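Local coordinates for protein choline kinase (Cryptosporidium parvum, PDB 3MES) that probably phosphorylates choline, and perhaps ethanolamine, with ATP as phosphate donor and magnesium as the metal, at residues 127-132 against 179-184; 197-202 against 238-243; 315-320 against 395-400. All coordinates share one frame; numbering follows the deposited sequence.

Interaction 1: residues 127-132 against 179-184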
loop_
_atom_site.group_PDB
_atom_site.type_symbol
_atom_site.label_atom_id
_atom_site.label_comp_id
_atom_site.label_asym_id
_atom_site.label_seq_id
_atom_site.Cartn_x
_atom_site.Cartn_y
_atom_site.Cartn_z
ATOM N N PHE B 127 -14.762 14.680 -11.437
ATOM C CA PHE B 127 -13.717 15.020 -10.480
ATOM C C PHE B 127 -14.284 15.401 -9.113
ATOM O O PHE B 127 -13.766 14.973 -8.080
ATOM C CB PHE B 127 -12.831 16.148 -11.013
ATOM C CG PHE B 127 -11.673 16.482 -10.115
ATOM C CD1 PHE B 127 -10.527 15.702 -10.123
ATOM C CD2 PHE B 127 -11.732 17.571 -9.257
ATOM C CE1 PHE B 127 -9.458 16.004 -9.294
ATOM C CE2 PHE B 127 -10.666 17.880 -8.427
ATOM C CZ PHE B 127 -9.527 17.094 -8.445
ATOM N N ARG B 128 -15.343 16.204 -9.106
ATOM C CA ARG B 128 -15.944 16.646 -7.848
ATOM C C ARG B 128 -16.439 15.471 -7.011
ATOM O O ARG B 128 -16.335 15.485 -5.785
ATOM C CB ARG B 128 -17.075 17.648 -8.096
ATOM C CG ARG B 128 -16.586 19.063 -8.376
ATOM C CD ARG B 128 -17.710 20.079 -8.249
ATOM N NE ARG B 128 -18.540 20.137 -9.446
ATOM C CZ ARG B 128 -18.566 21.166 -10.288
ATOM N NH1 ARG B 128 -19.354 21.133 -11.351
ATOM N NH2 ARG B 128 -17.806 22.230 -10.062
ATOM N N TYR B 129 -16.975 14.453 -7.676
ATOM C CA TYR B 129 -17.424 13.253 -6.986
ATOM C C TYR B 129 -16.238 12.513 -6.376
ATOM O O TYR B 129 -16.210 12.240 -5.175
ATOM C CB TYR B 129 -18.182 12.330 -7.941
ATOM C CG TYR B 129 -18.577 11.012 -7.316
ATOM C CD1 TYR B 129 -19.486 10.967 -6.266
ATOM C CD2 TYR B 129 -18.042 9.814 -7.772
ATOM C CE1 TYR B 129 -19.850 9.767 -5.688
ATOM C CE2 TYR B 129 -18.402 8.609 -7.202
ATOM C CZ TYR B 129 -19.306 8.592 -6.159
ATOM O OH TYR B 129 -19.669 7.395 -5.586
ATOM N N LEU B 130 -15.259 12.194 -7.216
ATOM C CA LEU B 130 -14.057 11.507 -6.770
ATOM C C LEU B 130 -13.398 12.264 -5.623
ATOM O O LEU B 130 -12.860 11.665 -4.690
ATOM C CB LEU B 130 -13.081 11.348 -7.934
ATOM C CG LEU B 130 -13.617 10.519 -9.104
ATOM C CD1 LEU B 130 -12.613 10.481 -10.248
ATOM C CD2 LEU B 130 -13.969 9.109 -8.640
ATOM N N SER B 131 -13.443 13.590 -5.703
ATOM C CA SER B 131 -12.911 14.436 -4.649
ATOM C C SER B 131 -13.720 14.234 -3.373
ATOM O O SER B 131 -13.162 14.163 -2.281
ATOM C CB SER B 131 -12.952 15.905 -5.078
ATOM O OG SER B 131 -12.302 16.740 -4.136
ATOM N N ASN B 132 -15.037 14.123 -3.526
ATOM C CA ASN B 132 -15.946 13.997 -2.385
ATOM C C ASN B 132 -15.887 12.656 -1.653
ATOM O O ASN B 132 -16.087 12.604 -0.440
ATOM C CB ASN B 132 -17.386 14.307 -2.804
ATOM C CG ASN B 132 -17.731 15.778 -2.652
ATOM O OD1 ASN B 132 -18.253 16.407 -3.575
ATOM N ND2 ASN B 132 -17.437 16.336 -1.481
ATOM N N HIS B 179 -12.006 1.033 -8.875
ATOM C CA HIS B 179 -12.824 0.304 -9.835
ATOM C C HIS B 179 -14.198 -0.095 -9.299
ATOM O O HIS B 179 -15.171 -0.128 -10.050
ATOM C CB HIS B 179 -12.069 -0.930 -10.328
ATOM C CG HIS B 179 -11.136 -0.651 -11.465
ATOM N ND1 HIS B 179 -10.767 -1.614 -12.379
ATOM C CD2 HIS B 179 -10.520 0.490 -11.852
ATOM C CE1 HIS B 179 -9.951 -1.082 -13.271
ATOM N NE2 HIS B 179 -9.784 0.195 -12.973
ATOM N N ILE B 180 -14.280 -0.390 -8.006
ATOM C CA ILE B 180 -15.510 -0.937 -7.427
ATOM C C ILE B 180 -16.577 0.107 -7.073
ATOM O O ILE B 180 -17.713 -0.249 -6.764
ATOM C CB ILE B 180 -15.214 -1.806 -6.179
ATOM C CG1 ILE B 180 -14.347 -1.041 -5.178
ATOM C CG2 ILE B 180 -14.540 -3.104 -6.573
ATOM C CD1 ILE B 180 -15.120 -0.072 -4.319
ATOM N N ILE B 181 -16.221 1.387 -7.125
ATOM C CA ILE B 181 -17.139 2.442 -6.691
ATOM C C ILE B 181 -18.484 2.427 -7.418
ATOM O O ILE B 181 -19.507 2.793 -6.839
ATOM C CB ILE B 181 -16.510 3.849 -6.813
ATOM C CG1 ILE B 181 -16.208 4.177 -8.278
ATOM C CG2 ILE B 181 -15.263 3.955 -5.945
ATOM C CD1 ILE B 181 -15.460 5.479 -8.473
ATOM N N ASN B 182 -18.486 2.004 -8.680
ATOM C CA ASN B 182 -19.715 2.014 -9.472
ATOM C C ASN B 182 -20.645 0.846 -9.151
ATOM O O ASN B 182 -21.741 0.751 -9.703
ATOM C CB ASN B 182 -19.408 2.045 -10.973
ATOM C CG ASN B 182 -18.810 0.744 -11.476
ATOM O OD1 ASN B 182 -19.280 0.168 -12.460
ATOM N ND2 ASN B 182 -17.771 0.272 -10.799
ATOM N N SER B 183 -20.216 -0.040 -8.260
ATOM C CA SER B 183 -21.051 -1.182 -7.893
ATOM C C SER B 183 -21.176 -1.344 -6.385
ATOM O O SER B 183 -22.072 -2.030 -5.904
ATOM C CB SER B 183 -20.522 -2.475 -8.522
ATOM O OG SER B 183 -19.296 -2.868 -7.931
ATOM N N LYS B 184 -20.281 -0.706 -5.638
ATOM C CA LYS B 184 -20.298 -0.826 -4.185
ATOM C C LYS B 184 -20.499 0.512 -3.479
ATOM O O LYS B 184 -20.102 0.677 -2.326
ATOM C CB LYS B 184 -19.018 -1.500 -3.688
ATOM C CG LYS B 184 -18.858 -2.935 -4.164
ATOM C CD LYS B 184 -17.608 -3.572 -3.586
ATOM C CE LYS B 184 -17.529 -5.050 -3.938
ATOM N NZ LYS B 184 -16.270 -5.668 -3.436
#
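Directly before Ile181, the residue that meets Leu130 and Tyr129, the carbonyl O of Ile180 takes three donors. Lys184 N lies 2.8 Å from Ile180 O, Ser183 N comes to 2.9 Å from the same oxygen, and the hydroxyl Ser183 OG donates to Ile180 O at 3.3 Å. That last bond is the longest; it meets the oxygen at a C=O...donor angle of 126°, with the donor tilted 26° from the carbonyl plane. Together the three close a tight turn just after helix 165-179, and Ile181 lies within it. There CG1 of Ile181 is wedged between the backbone N and the carbonyl carbon (chi1 64°), and the rest of the branch runs out extended, leaving CD1 as the tip that touches the helix. Ile181 CD1 reaches Leu130 CD2 at 3.9 Å, the two side chains crossing nearly at right angles. The same methyl sits at the edge of the Tyr129 ring, near its plane, with Tyr129 CE2 4.5 Å from Ile181 CD1. Beyond the ring, the phenol OH of Tyr129 is hydrogen-bonded to Asp187. Phe264, from strand 262-265, touches both Leu130 and Ile181 and so joins the two sides. The contact lies where the two lobes of a protein-kinase-like fold meet: helix 120-132, which follows the third strand of the N-lobe sheet in sequence, ends against the loop after helix 165-179.

Interaction 2: residues 197-202 against 238-243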
loop_
_atom_site.group_PDB
_atom_site.type_symbol
_atom_site.label_atom_id
_atom_site.label_comp_id
_atom_site.label_asym_id
_atom_site.label_seq_id
_atom_site.Cartn_x
_atom_site.Cartn_y
_atom_site.Cartn_z
ATOM N N ILE B 197 -16.158 3.184 -22.283
ATOM C CA ILE B 197 -15.815 4.313 -23.134
ATOM C C ILE B 197 -14.791 3.952 -24.209
ATOM O O ILE B 197 -14.554 4.728 -25.134
ATOM C CB ILE B 197 -15.263 5.477 -22.291
ATOM C CG1 ILE B 197 -15.272 6.778 -23.095
ATOM C CG2 ILE B 197 -13.867 5.143 -21.772
ATOM C CD1 ILE B 197 -14.956 8.000 -22.271
ATOM N N LEU B 198 -14.201 2.767 -24.090
ATOM C CA LEU B 198 -13.050 2.402 -24.912
ATOM C C LEU B 198 -13.266 2.588 -26.413
ATOM O O LEU B 198 -12.389 3.098 -27.110
ATOM C CB LEU B 198 -12.577 0.975 -24.605
ATOM C CG LEU B 198 -13.447 -0.210 -25.022
ATOM C CD1 LEU B 198 -12.647 -1.496 -24.914
ATOM C CD2 LEU B 198 -14.714 -0.288 -24.185
ATOM N N PHE B 199 -14.431 2.181 -26.909
ATOM C CA PHE B 199 -14.725 2.298 -28.334
ATOM C C PHE B 199 -15.144 3.712 -28.727
ATOM O O PHE B 199 -14.601 4.285 -29.670
ATOM C CB PHE B 199 -15.784 1.283 -28.753
ATOM C CG PHE B 199 -15.391 -0.139 -28.479
ATOM C CD1 PHE B 199 -14.285 -0.695 -29.099
ATOM C CD2 PHE B 199 -16.125 -0.921 -27.603
ATOM C CE1 PHE B 199 -13.917 -2.003 -28.851
ATOM C CE2 PHE B 199 -15.763 -2.232 -27.354
ATOM C CZ PHE B 199 -14.658 -2.772 -27.978
ATOM N N LYS B 200 -16.112 4.268 -28.008
ATOM C CA LYS B 200 -16.559 5.631 -28.266
ATOM C C LYS B 200 -15.367 6.571 -28.366
ATOM O O LYS B 200 -15.229 7.322 -29.333
ATOM C CB LYS B 200 -17.489 6.109 -27.150
ATOM C CG LYS B 200 -18.680 5.208 -26.900
ATOM C CD LYS B 200 -19.523 5.735 -25.751
ATOM C CE LYS B 200 -20.585 4.731 -25.342
ATOM N NZ LYS B 200 -21.428 5.250 -24.229
ATOM N N ARG B 201 -14.508 6.525 -27.355
ATOM C CA ARG B 201 -13.344 7.401 -27.292
ATOM C C ARG B 201 -12.442 7.218 -28.509
ATOM O O ARG B 201 -11.960 8.194 -29.083
ATOM C CB ARG B 201 -12.566 7.157 -25.997
ATOM C CG ARG B 201 -11.280 7.951 -25.868
ATOM C CD ARG B 201 -10.810 7.983 -24.425
ATOM N NE ARG B 201 -11.688 8.799 -23.590
ATOM C CZ ARG B 201 -11.621 8.858 -22.264
ATOM N NH1 ARG B 201 -10.720 8.143 -21.605
ATOM N NH2 ARG B 201 -12.463 9.632 -21.595
ATOM N N ILE B 202 -12.220 5.966 -28.902
ATOM C CA ILE B 202 -11.400 5.679 -30.073
ATOM C C ILE B 202 -12.001 6.284 -31.338
ATOM O O ILE B 202 -11.301 6.925 -32.120
ATOM C CB ILE B 202 -11.192 4.165 -30.280
ATOM C CG1 ILE B 202 -10.169 3.629 -29.276
ATOM C CG2 ILE B 202 -10.732 3.885 -31.700
ATOM C CD1 ILE B 202 -9.889 2.145 -29.410
ATOM N N LEU B 238 -12.511 -7.954 -32.237
ATOM C CA LEU B 238 -11.297 -8.444 -31.595
ATOM C C LEU B 238 -11.415 -8.477 -30.070
ATOM O O LEU B 238 -11.060 -9.470 -29.435
ATOM C CB LEU B 238 -10.096 -7.595 -32.016
ATOM C CG LEU B 238 -8.740 -7.981 -31.429
ATOM C CD1 LEU B 238 -7.614 -7.331 -32.217
ATOM C CD2 LEU B 238 -8.664 -7.605 -29.957
ATOM N N ILE B 239 -11.915 -7.392 -29.488
ATOM C CA ILE B 239 -12.074 -7.303 -28.039
ATOM C C ILE B 239 -13.260 -8.119 -27.529
ATOM O O ILE B 239 -13.225 -8.650 -26.420
ATOM C CB ILE B 239 -12.237 -5.842 -27.573
ATOM C CG1 ILE B 239 -10.873 -5.154 -27.467
ATOM C CG2 ILE B 239 -12.943 -5.794 -26.228
ATOM C CD1 ILE B 239 -10.105 -5.104 -28.765
ATOM N N MET B 240 -14.311 -8.210 -28.339
ATOM C CA MET B 240 -15.525 -8.924 -27.945
ATOM C C MET B 240 -15.576 -10.364 -28.458
ATOM O O MET B 240 -16.605 -11.029 -28.357
ATOM C CB MET B 240 -16.770 -8.163 -28.403
ATOM C CG MET B 240 -17.547 -7.501 -27.279
ATOM S SD MET B 240 -16.609 -6.295 -26.323
ATOM C CE MET B 240 -17.744 -6.017 -24.970
ATOM N N GLY B 241 -14.464 -10.838 -29.008
ATOM C CA GLY B 241 -14.369 -12.219 -29.473
ATOM C C GLY B 241 -15.311 -12.584 -30.608
ATOM O O GLY B 241 -16.151 -13.470 -30.462
ATOM N N GLY B 242 -15.167 -11.901 -31.741
ATOM C CA GLY B 242 -15.933 -12.221 -32.947
ATOM C C GLY B 242 -17.269 -11.509 -33.054
ATOM O O GLY B 242 -17.953 -11.595 -34.073
ATOM N N GLU B 243 -17.638 -10.800 -31.995
ATOM C CA GLU B 243 -18.924 -10.122 -31.934
ATOM C C GLU B 243 -18.719 -8.623 -31.749
ATOM O O GLU B 243 -17.736 -8.195 -31.144
ATOM C CB GLU B 243 -19.743 -10.692 -30.776
ATOM C CG GLU B 243 -21.160 -10.175 -30.673
ATOM C CD GLU B 243 -22.049 -11.120 -29.890
ATOM O OE1 GLU B 243 -21.777 -12.340 -29.912
ATOM O OE2 GLU B 243 -23.020 -10.651 -29.258
#
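Phe199 points its ring at the end of helix 235-239, with CZ leading. CZ of Phe199 is 3.9 Å from CG2 of Ile239, and CB of Ile239 lies equally near, so the branch point of the isoleucine meets the CZ edge of the ring while the two side chains pass in opposite directions. Met240 comes in at the same ring: its SD stands 4.3 Å from Phe199 CE2, near the plane of the ring. Measured to the ring centroid, Met240 SD is 5.4 Å away and 80° off the normal, a Met-aromatic contact at the edge. One face of the phenyl is taken by the neighbour in sequence, with Leu198 CG 3.7 Å above the plane and over the centre, which should restrict rotation of the ring. In the next shell, Phe293 of strand 290-293 touches both Leu198 and Met240, Ile366 of helix 364-376 backs Ile239, and Glu236 also meets Phe199. Lys200, in the same first turn, forms salt bridges with Asp193 and Glu195 in the chain leading into the helix. At Met240 the chain leaves helical geometry, and it then runs through Gly241 and Gly242, both with positive phi, which turn it away from the contact. The result is a buried apolar junction between the start of helix 198-214 and the end of helix 235-239, part of the mainly helical C-lobe of this kinase-like fold.

Interaction 3: residues 315-320 against 395-400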
loop_
_atom_site.group_PDB
_atom_site.type_symbol
_atom_site.label_atom_id
_atom_site.label_comp_id
_atom_site.label_asym_id
_atom_site.label_seq_id
_atom_site.Cartn_x
_atom_site.Cartn_y
_atom_site.Cartn_z
ATOM N N PRO B 315 13.030 12.579 -29.234
ATOM C CA PRO B 315 11.652 13.061 -29.283
ATOM C C PRO B 315 11.075 13.390 -27.906
ATOM O O PRO B 315 9.891 13.703 -27.797
ATOM C CB PRO B 315 10.899 11.879 -29.893
ATOM C CG PRO B 315 11.661 10.688 -29.432
ATOM C CD PRO B 315 13.106 11.111 -29.358
ATOM N N TYR B 316 11.903 13.312 -26.870
ATOM C CA TYR B 316 11.483 13.678 -25.517
ATOM C C TYR B 316 10.675 12.577 -24.834
ATOM O O TYR B 316 9.796 12.844 -24.015
ATOM C CB TYR B 316 10.720 15.005 -25.526
ATOM C CG TYR B 316 11.520 16.123 -26.150
ATOM C CD1 TYR B 316 12.700 16.562 -25.567
ATOM C CD2 TYR B 316 11.108 16.725 -27.333
ATOM C CE1 TYR B 316 13.446 17.575 -26.137
ATOM C CE2 TYR B 316 11.846 17.741 -27.909
ATOM C CZ TYR B 316 13.014 18.161 -27.305
ATOM O OH TYR B 316 13.754 19.171 -27.871
ATOM N N PHE B 317 10.988 11.337 -25.191
ATOM C CA PHE B 317 10.449 10.168 -24.517
ATOM C C PHE B 317 11.252 8.957 -24.972
ATOM O O PHE B 317 11.676 8.887 -26.124
ATOM C CB PHE B 317 8.963 9.981 -24.837
ATOM C CG PHE B 317 8.699 9.489 -26.234
ATOM C CD1 PHE B 317 8.831 8.146 -26.545
ATOM C CD2 PHE B 317 8.318 10.370 -27.234
ATOM C CE1 PHE B 317 8.591 7.689 -27.824
ATOM C CE2 PHE B 317 8.076 9.919 -28.517
ATOM C CZ PHE B 317 8.213 8.576 -28.812
ATOM N N LYS B 318 11.479 8.019 -24.059
ATOM C CA LYS B 318 12.176 6.783 -24.391
ATOM C C LYS B 318 11.211 5.618 -24.277
ATOM O O LYS B 318 10.300 5.634 -23.445
ATOM C CB LYS B 318 13.356 6.543 -23.448
ATOM C CG LYS B 318 14.279 7.731 -23.248
ATOM C CD LYS B 318 15.288 7.426 -22.150
ATOM C CE LYS B 318 16.069 8.662 -21.746
ATOM N NZ LYS B 318 16.815 8.436 -20.476
ATOM N N PHE B 319 11.414 4.604 -25.109
ATOM C CA PHE B 319 10.569 3.422 -25.077
ATOM C C PHE B 319 11.407 2.153 -25.104
ATOM O O PHE B 319 12.453 2.096 -25.750
ATOM C CB PHE B 319 9.582 3.430 -26.248
ATOM C CG PHE B 319 10.234 3.321 -27.598
ATOM C CD1 PHE B 319 10.421 2.082 -28.195
ATOM C CD2 PHE B 319 10.654 4.454 -28.274
ATOM C CE1 PHE B 319 11.019 1.976 -29.438
ATOM C CE2 PHE B 319 11.251 4.355 -29.520
ATOM C CZ PHE B 319 11.434 3.114 -30.102
ATOM N N LYS B 320 10.947 1.138 -24.382
ATOM C CA LYS B 320 11.587 -0.169 -24.413
ATOM C C LYS B 320 10.537 -1.272 -24.350
ATOM O O LYS B 320 10.009 -1.594 -23.287
ATOM C CB LYS B 320 12.618 -0.304 -23.290
ATOM C CG LYS B 320 13.974 0.297 -23.643
ATOM C CD LYS B 320 14.860 0.473 -22.418
ATOM C CE LYS B 320 14.339 1.583 -21.515
ATOM N NZ LYS B 320 15.241 1.827 -20.352
ATOM N N ALA B 395 3.137 8.900 -31.591
ATOM C CA ALA B 395 2.024 8.197 -32.210
ATOM C C ALA B 395 2.542 7.057 -33.081
ATOM O O ALA B 395 2.032 5.938 -33.024
ATOM C CB ALA B 395 1.181 9.158 -33.029
ATOM N N ASN B 396 3.560 7.349 -33.885
ATOM C CA ASN B 396 4.207 6.333 -34.706
ATOM C C ASN B 396 4.622 5.137 -33.864
ATOM O O ASN B 396 4.511 3.989 -34.292
ATOM C CB ASN B 396 5.444 6.912 -35.397
ATOM C CG ASN B 396 5.097 7.790 -36.580
ATOM O OD1 ASN B 396 5.949 8.507 -37.104
ATOM N ND2 ASN B 396 3.842 7.735 -37.012
ATOM N N THR B 397 5.099 5.418 -32.658
ATOM C CA THR B 397 5.570 4.370 -31.764
ATOM C C THR B 397 4.418 3.511 -31.249
ATOM O O THR B 397 4.465 2.282 -31.337
ATOM C CB THR B 397 6.370 4.958 -30.587
ATOM O OG1 THR B 397 7.442 5.759 -31.098
ATOM C CG2 THR B 397 6.946 3.848 -29.721
ATOM N N ARG B 398 3.379 4.155 -30.723
ATOM C CA ARG B 398 2.223 3.421 -30.217
ATOM C C ARG B 398 1.610 2.552 -31.313
ATOM O O ARG B 398 1.232 1.405 -31.066
ATOM C CB ARG B 398 1.170 4.368 -29.635
ATOM C CG ARG B 398 1.665 5.247 -28.494
ATOM C CD ARG B 398 2.403 4.448 -27.424
ATOM N NE ARG B 398 1.614 3.342 -26.885
ATOM C CZ ARG B 398 0.859 3.415 -25.792
ATOM N NH1 ARG B 398 0.773 4.550 -25.111
ATOM N NH2 ARG B 398 0.185 2.348 -25.382
ATOM N N PHE B 399 1.514 3.102 -32.521
ATOM C CA PHE B 399 0.987 2.349 -33.654
ATOM C C PHE B 399 1.897 1.167 -33.969
ATOM O O PHE B 399 1.442 0.030 -34.059
ATOM C CB PHE B 399 0.826 3.238 -34.892
ATOM C CG PHE B 399 -0.241 4.291 -34.753
ATOM C CD1 PHE B 399 -1.291 4.122 -33.865
ATOM C CD2 PHE B 399 -0.207 5.437 -35.529
ATOM C CE1 PHE B 399 -2.275 5.084 -33.739
ATOM C CE2 PHE B 399 -1.188 6.401 -35.410
ATOM C CZ PHE B 399 -2.226 6.224 -34.514
ATOM N N THR B 400 3.185 1.444 -34.134
ATOM C CA THR B 400 4.168 0.391 -34.342
ATOM C C THR B 400 3.953 -0.732 -33.331
ATOM O O THR B 400 3.858 -1.902 -33.699
ATOM C CB THR B 400 5.607 0.929 -34.200
ATOM O OG1 THR B 400 5.867 1.890 -35.231
ATOM C CG2 THR B 400 6.619 -0.203 -34.307
#
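Phe317 and Phe319 both hold CG between the backbone N and the carbonyl carbon (chi1 73° and 65°), and since only Lys318 separates them on an extended chain, both rings swing toward the same side, onto Thr397. The threonine splits its branches between them: OG1 lies beside its backbone N, CG2 anti to that N. The methyl goes to Phe319. Thr397 CG2 stands 4.0 Å from the centroid of the Phe319 ring and only 14° off its normal, a CH-pi contact over the face, slipped toward the CG side, where Phe319 CG is 3.9 Å from Thr397 CG2. The hydroxyl goes to Phe317: OG1 of Thr397 sits in the plane of that ring at its edge, 3.7 Å from Phe317 CZ, while its hydrogen bond is with Glu393 O one turn back in the helix. One face of the Phe317 ring carries Pro315 CG, 3.8 Å above the plane and off toward the rim; a cis peptide bond precedes that proline. A turn further along the helix, Thr400 OG1 donates to Asn396 O at 2.7 Å, and Thr400 N reaches the same oxygen from the opposite face of its plane. Tyr394, part of the decamethonium pocket, meets Phe317 edge-to-face, and Tyr307, a magnesium-site residue, touches both Phe319 and Thr397. The arrangement thus packs the small antiparallel ladder of strands 307-308 and 318-319 against helix 391-411, forming second-shell structure beside the magnesium site and decamethonium pocket.

The three contacts follow one another along the chain, each closing before the next opens. Interaction 1 joins helix 120-132, which lies in sequence between the third and fourth strands of the N-lobe sheet, to the C-lobe; interactions 2 and 3 both lie within the C-lobe. Their centres are 24 Å (1 to 2), 23 Å (2 to 3) and 32 Å (1 to 3) apart, and interactions 1 and 3 sit on opposite sides of the chain's centre. None touches another; the nearest atoms of interactions 2 and 3 are about 9 Å apart. Helix 364-376 packs on residues of both. Interaction 1 thus belongs to the join between lobes, interaction 2 to the helical body, and interaction 3 to the surroundings of the decamethonium pocket.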